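Local atomic coordinates of VompD (Bartonella quintana, PDB entry 4LGO), a protein that probably mediates adhesion as a trimeric autotransporter adhesin of the bacterial outer membrane, this chain being a domain from its N-terminal part. Residues 52-57 and 71-76; 18-23 and 30-35. All blocks are in the same frame, centred on the assembly; numbering follows the deposited sequence.

Contact 1: 52-57 and 71-76; sequences SKNIKI and DIIRVK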
loop_
_atom_site.group_PDB
_atom_site.type_symbol
_atom_site.label_atom_id
_atom_site.label_comp_id
_atom_site.label_asym_id
_atom_site.label_seq_id
_atom_site.Cartn_x
_atom_site.Cartn_y
_atom_site.Cartn_z
ATOM N N SER A 52 -14.139 -1.215 -8.507
ATOM C CA SER A 52 -13.489 -1.009 -7.217
ATOM C C SER A 52 -13.521 -2.225 -6.261
ATOM O O SER A 52 -13.399 -2.045 -5.054
ATOM C CB SER A 52 -14.112 0.195 -6.519
ATOM O OG SER A 52 -15.412 -0.125 -6.041
ATOM N N LYS A 53 -13.645 -3.450 -6.771
ATOM C CA LYS A 53 -13.627 -4.641 -5.889
ATOM C C LYS A 53 -12.171 -4.998 -5.594
ATOM O O LYS A 53 -11.438 -5.408 -6.498
ATOM C CB LYS A 53 -14.348 -5.832 -6.570
ATOM C CG LYS A 53 -15.781 -5.511 -6.944
ATOM C CD LYS A 53 -16.454 -6.633 -7.743
ATOM C CE LYS A 53 -17.721 -6.100 -8.395
ATOM N NZ LYS A 53 -18.474 -7.203 -9.050
ATOM N N ASN A 54 -11.746 -4.799 -4.345
ATOM C CA ASN A 54 -10.380 -5.018 -3.957
ATOM C C ASN A 54 -9.913 -6.441 -4.177
ATOM O O ASN A 54 -8.767 -6.629 -4.571
ATOM C CB ASN A 54 -10.157 -4.679 -2.477
ATOM C CG ASN A 54 -10.060 -3.206 -2.205
ATOM O OD1 ASN A 54 -9.646 -2.433 -3.050
ATOM N ND2 ASN A 54 -10.473 -2.797 -1.000
ATOM N N ILE A 55 -10.791 -7.407 -3.913
ATOM C CA ILE A 55 -10.522 -8.815 -4.166
ATOM C C ILE A 55 -11.150 -9.189 -5.506
ATOM O O ILE A 55 -12.368 -9.082 -5.696
ATOM C CB ILE A 55 -11.040 -9.751 -3.060
ATOM C CG1 ILE A 55 -10.581 -9.283 -1.682
ATOM C CG2 ILE A 55 -10.626 -11.192 -3.358
ATOM C CD1 ILE A 55 -9.089 -9.334 -1.445
ATOM N N LYS A 56 -10.279 -9.562 -6.441
ATOM C CA LYS A 56 -10.672 -9.909 -7.811
ATOM C C LYS A 56 -10.828 -11.412 -7.894
ATOM O O LYS A 56 -9.830 -12.155 -7.797
ATOM C CB LYS A 56 -9.604 -9.454 -8.798
ATOM C CG LYS A 56 -9.863 -9.802 -10.260
ATOM C CD LYS A 56 -8.632 -9.462 -11.107
ATOM C CE LYS A 56 -8.604 -10.189 -12.455
ATOM N NZ LYS A 56 -8.006 -11.571 -12.416
ATOM N N ILE A 57 -12.070 -11.842 -8.033
ATOM C CA ILE A 57 -12.393 -13.272 -8.125
ATOM C C ILE A 57 -12.955 -13.537 -9.516
ATOM O O ILE A 57 -13.927 -12.904 -9.945
ATOM C CB ILE A 57 -13.422 -13.752 -7.093
ATOM C CG1 ILE A 57 -13.218 -13.085 -5.727
ATOM C CG2 ILE A 57 -13.359 -15.266 -6.944
ATOM C CD1 ILE A 57 -14.275 -13.528 -4.731
ATOM N N ASP A 71 -5.884 -4.415 -9.560
ATOM C CA ASP A 71 -4.722 -3.588 -9.880
ATOM C C ASP A 71 -4.642 -2.325 -9.001
ATOM O O ASP A 71 -3.545 -1.852 -8.697
ATOM C CB ASP A 71 -4.755 -3.151 -11.352
ATOM C CG ASP A 71 -4.295 -4.240 -12.310
ATOM O OD1 ASP A 71 -3.761 -5.286 -11.877
ATOM O OD2 ASP A 71 -4.488 -4.039 -13.520
ATOM N N ILE A 72 -5.810 -1.810 -8.629
ATOM C CA ILE A 72 -5.965 -0.649 -7.738
ATOM C C ILE A 72 -6.679 -1.137 -6.491
ATOM O O ILE A 72 -7.800 -1.617 -6.561
ATOM C CB ILE A 72 -6.779 0.495 -8.426
ATOM C CG1 ILE A 72 -6.105 0.911 -9.735
ATOM C CG2 ILE A 72 -6.973 1.701 -7.512
ATOM C CD1 ILE A 72 -6.929 1.877 -10.561
ATOM N N ILE A 73 -6.010 -1.049 -5.338
ATOM C CA ILE A 73 -6.657 -1.359 -4.074
ATOM C C ILE A 73 -6.908 -0.088 -3.271
ATOM O O ILE A 73 -6.116 0.860 -3.320
ATOM C CB ILE A 73 -5.892 -2.414 -3.229
ATOM C CG1 ILE A 73 -4.450 -1.974 -2.871
ATOM C CG2 ILE A 73 -5.906 -3.765 -3.949
ATOM C CD1 ILE A 73 -3.788 -2.860 -1.830
ATOM N N ARG A 74 -8.039 -0.090 -2.575
ATOM C CA ARG A 74 -8.536 1.044 -1.805
ATOM C C ARG A 74 -8.666 0.603 -0.349
ATOM O O ARG A 74 -9.469 -0.292 -0.003
ATOM C CB ARG A 74 -9.884 1.546 -2.409
ATOM C CG ARG A 74 -9.743 2.279 -3.732
ATOM C CD ARG A 74 -11.099 2.428 -4.431
ATOM N NE ARG A 74 -11.001 3.178 -5.692
ATOM C CZ ARG A 74 -10.750 2.652 -6.894
ATOM N NH1 ARG A 74 -10.599 1.355 -7.060
ATOM N NH2 ARG A 74 -10.699 3.458 -7.967
ATOM N N VAL A 75 -7.864 1.226 0.507
ATOM C CA VAL A 75 -7.815 0.881 1.924
ATOM C C VAL A 75 -7.762 2.175 2.732
ATOM O O VAL A 75 -7.721 3.278 2.174
ATOM C CB VAL A 75 -6.572 -0.017 2.254
ATOM C CG1 VAL A 75 -6.619 -1.328 1.450
ATOM C CG2 VAL A 75 -5.269 0.726 2.014
ATOM N N LYS A 76 -7.760 2.062 4.068
ATOM C CA LYS A 76 -7.527 3.259 4.864
ATOM C C LYS A 76 -6.110 3.297 5.404
ATOM O O LYS A 76 -5.581 4.385 5.615
ATOM C CB LYS A 76 -8.524 3.316 5.997
ATOM C CG LYS A 76 -9.967 3.307 5.455
ATOM C CD LYS A 76 -10.737 4.466 5.877
ATOM C CE LYS A 76 -12.176 4.429 5.358
ATOM N NZ LYS A 76 -13.043 4.944 6.446
HETATM O O HOH W 1 -10.371 -1.045 -5.544
#
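Asn54 and Ile73 mark the closest backbone approach between 52-57 and 71-76, their CA atoms lying 5.2 Å apart, yet the two backbones share no ladder. Residues 55-57 begin a strand that pairs onward with strand 64-69, whereas Ile72, Ile73 and Arg74 join a parallel ladder with a strand of the second subunit. What bridges the gap is a side-chain amide that copies the pairing of a neighbouring strand. Asn54 OD1 accepts the backbone N of Arg74 at 2.9 Å, with a nearly straight N-H...O angle of 166°, while Asn54 ND2 gives a more bent bond to Arg74 O. Neither bond is flat: Arg74 N is tilted 28° from the carbonyl plane of the amide, and Arg74 O lies somewhat out of the amide plane. A first torsion that sets CG beside the backbone N (chi1 -77°) swings the amide across to Arg74. In this trimer of an adhesin related to YadA, whose sheets run on from one subunit to the next, one asparagine thus ties the residue leading into strand 55-59 to the strand that continues the sheet between subunits. The second N-H of ND2 goes to Asp68 OD1 of the third subunit. OD1 takes a second donor, a water at 2.9 Å from Asn54 OD1. That water also donates to Ile72 O and accepts from Arg74 NH1, lying at the edge of the guanidinium and in its plane. Arg74 stays extended from CG to NE, and its guanidinium is lined on one face by Ile72 CG2, 3.5 Å above the plane. Ser52 CB lies over the opposite face, 3.7 Å from Arg74 NH1. The hydroxyl of Ser52 is engaged elsewhere, with Asn49 O and Glu46 N.

Contact 2: 18-23 and 30-35; sequences GAWKLV and IDVNAG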
loop_
_atom_site.group_PDB
_atom_site.type_symbol
_atom_site.label_atom_id
_atom_site.label_comp_id
_atom_site.label_asym_id
_atom_site.label_seq_id
_atom_site.Cartn_x
_atom_site.Cartn_y
_atom_site.Cartn_z
ATOM N N GLY A 18 -23.441 -35.060 -2.294
ATOM C CA GLY A 18 -23.990 -35.006 -0.935
ATOM C C GLY A 18 -24.249 -33.575 -0.472
ATOM O O GLY A 18 -23.635 -32.630 -0.997
ATOM N N ALA A 19 -25.160 -33.410 0.486
ATOM C CA ALA A 19 -25.394 -32.095 1.108
ATOM C C ALA A 19 -24.220 -31.752 2.018
ATOM O O ALA A 19 -23.759 -32.592 2.780
ATOM C CB ALA A 19 -26.691 -32.102 1.904
ATOM N N TRP A 20 -23.726 -30.520 1.951
ATOM C CA TRP A 20 -22.559 -30.175 2.728
ATOM C C TRP A 20 -22.811 -28.807 3.348
ATOM O O TRP A 20 -23.848 -28.200 3.072
ATOM C CB TRP A 20 -21.293 -30.229 1.849
ATOM C CG TRP A 20 -21.328 -29.334 0.647
ATOM C CD1 TRP A 20 -21.984 -29.547 -0.532
ATOM C CD2 TRP A 20 -20.670 -28.077 0.517
ATOM N NE1 TRP A 20 -21.778 -28.499 -1.393
ATOM C CE2 TRP A 20 -20.979 -27.574 -0.769
ATOM C CE3 TRP A 20 -19.846 -27.325 1.361
ATOM C CZ2 TRP A 20 -20.480 -26.349 -1.231
ATOM C CZ3 TRP A 20 -19.372 -26.117 0.909
ATOM C CH2 TRP A 20 -19.689 -25.639 -0.378
ATOM N N LYS A 21 -21.903 -28.357 4.210
ATOM C CA LYS A 21 -22.061 -27.060 4.894
ATOM C C LYS A 21 -20.826 -26.188 4.722
ATOM O O LYS A 21 -19.690 -26.671 4.729
ATOM C CB LYS A 21 -22.279 -27.264 6.392
ATOM C CG LYS A 21 -23.552 -27.991 6.742
ATOM C CD LYS A 21 -23.386 -28.792 8.025
ATOM C CE LYS A 21 -22.599 -30.058 7.770
ATOM N NZ LYS A 21 -22.807 -31.043 8.866
ATOM N N LEU A 22 -21.065 -24.890 4.611
ATOM C CA LEU A 22 -19.996 -23.906 4.473
ATOM C C LEU A 22 -20.008 -22.953 5.669
ATOM O O LEU A 22 -21.005 -22.261 5.928
ATOM C CB LEU A 22 -20.139 -23.158 3.158
ATOM C CG LEU A 22 -19.116 -22.052 2.865
ATOM C CD1 LEU A 22 -17.695 -22.600 2.770
ATOM C CD2 LEU A 22 -19.515 -21.404 1.541
ATOM N N VAL A 23 -18.904 -22.920 6.397
ATOM C CA VAL A 23 -18.797 -22.085 7.607
ATOM C C VAL A 23 -17.752 -21.018 7.350
ATOM O O VAL A 23 -16.609 -21.341 7.082
ATOM C CB VAL A 23 -18.424 -22.940 8.814
ATOM C CG1 VAL A 23 -17.989 -22.095 10.010
ATOM C CG2 VAL A 23 -19.594 -23.840 9.172
ATOM N N ILE A 30 -23.843 -22.450 6.298
ATOM C CA ILE A 30 -24.668 -22.373 5.108
ATOM C C ILE A 30 -24.820 -23.786 4.562
ATOM O O ILE A 30 -23.845 -24.407 4.141
ATOM C CB ILE A 30 -24.032 -21.469 4.037
ATOM C CG1 ILE A 30 -23.898 -20.021 4.550
ATOM C CG2 ILE A 30 -24.839 -21.531 2.754
ATOM C CD1 ILE A 30 -22.834 -19.207 3.823
ATOM N N ASP A 31 -26.044 -24.305 4.597
ATOM C CA ASP A 31 -26.312 -25.638 4.061
ATOM C C ASP A 31 -26.453 -25.588 2.554
ATOM O O ASP A 31 -27.218 -24.795 2.015
ATOM C CB ASP A 31 -27.538 -26.232 4.744
ATOM C CG ASP A 31 -27.241 -26.607 6.175
ATOM O OD1 ASP A 31 -26.738 -27.724 6.386
ATOM O OD2 ASP A 31 -27.454 -25.778 7.078
ATOM N N VAL A 32 -25.688 -26.432 1.880
ATOM C CA VAL A 32 -25.699 -26.511 0.413
ATOM C C VAL A 32 -26.230 -27.889 -0.039
ATOM O O VAL A 32 -25.638 -28.941 0.258
ATOM C CB VAL A 32 -24.294 -26.251 -0.160
ATOM C CG1 VAL A 32 -24.330 -26.193 -1.689
ATOM C CG2 VAL A 32 -23.696 -24.965 0.417
ATOM N N ASN A 33 -27.358 -27.877 -0.744
ATOM C CA ASN A 33 -27.991 -29.127 -1.195
ATOM C C ASN A 33 -27.783 -29.329 -2.691
ATOM O O ASN A 33 -27.330 -28.418 -3.396
ATOM C CB ASN A 33 -29.482 -29.100 -0.875
ATOM C CG ASN A 33 -29.753 -29.006 0.620
ATOM O OD1 ASN A 33 -29.428 -29.924 1.376
ATOM N ND2 ASN A 33 -30.339 -27.901 1.052
ATOM N N ALA A 34 -28.119 -30.515 -3.190
ATOM C CA ALA A 34 -28.197 -30.689 -4.628
ATOM C C ALA A 34 -29.193 -29.655 -5.130
ATOM O O ALA A 34 -30.241 -29.457 -4.532
ATOM C CB ALA A 34 -28.668 -32.094 -4.974
ATOM N N GLY A 35 -28.850 -28.958 -6.203
ATOM C CA GLY A 35 -29.718 -27.914 -6.738
ATOM C C GLY A 35 -29.460 -26.522 -6.185
ATOM O O GLY A 35 -30.030 -25.553 -6.687
HETATM O O HOH W 2 -26.056 -29.542 4.448
#
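Trp20 and Val32 form the apolar centre of this hairpin contact, their side chains lying side by side and pointing the same way. Val32 CB stands over one face of the indole, 3.8 Å from the centroid of the five-membered ring and 21° off its normal, a CH-pi contact displaced toward the rim. The two methyls divide the work: Val32 CG1 reaches Trp20 NE1 at 3.5 Å, while CG2 leans toward CZ2 on the benzene part. The ring can lie over its cross-strand neighbour because Trp20 CG is wedged between the backbone N and the carbonyl carbon (chi1 58°). Trp20 and Val32 are a hydrogen-bonded pair of an antiparallel beta hairpin, as are Leu22 and Ile30, and all four side chains share one face of the ladder. The straightest bonds run from Val32 N to Trp20 O and from Ile30 N to Leu22 O. This face turns into the trimer, where the tryptophan rings of the three subunits meet, edge-to-face with that of the third subunit; Trp20 of the second subunit packs on Val32. Each of the three hairpins so contributes a tryptophan to the apolar interior of this adhesin's trimer. Leu22 and Ile30 touch more loosely, CB to CB at 4.3 Å. On the other face Lys21 and Asp31 are a non-hydrogen-bonded pair, and the aliphatic CG of Lys21 lies 3.2 Å from Asp31 OD1. The lysine chain bends at its third torsion (chi3 -77°), and NZ ends 5.7 Å from Asp31 OD1, bonding instead to Gly35 O of the third subunit. A water donates to both Asp31 OD1, at 2.7 Å, and Trp20 O, joining the carboxylate to the opposite strand.

How the contacts relate
Contact 2 closes before contact 1 opens, so the two follow one another along the chain, and their centres are 29 Å apart. Nearest atoms remain about 11 Å apart, without touching. Contact 2 lies within the hairpin of strands 20-24 and 30-32, near the modelled N terminus; contact 1 comes nearer the centre of the chain, between the residues leading into strand 55-59, paired with 64-69, and strand 72-74, paired with the second subunit. The two share no strand, but both sites have a strand that enters a parallel ladder with a neighbouring subunit, and both touch the third subunit. This is consistent with folding and trimer assembly being linked at two successive levels of this elongated domain.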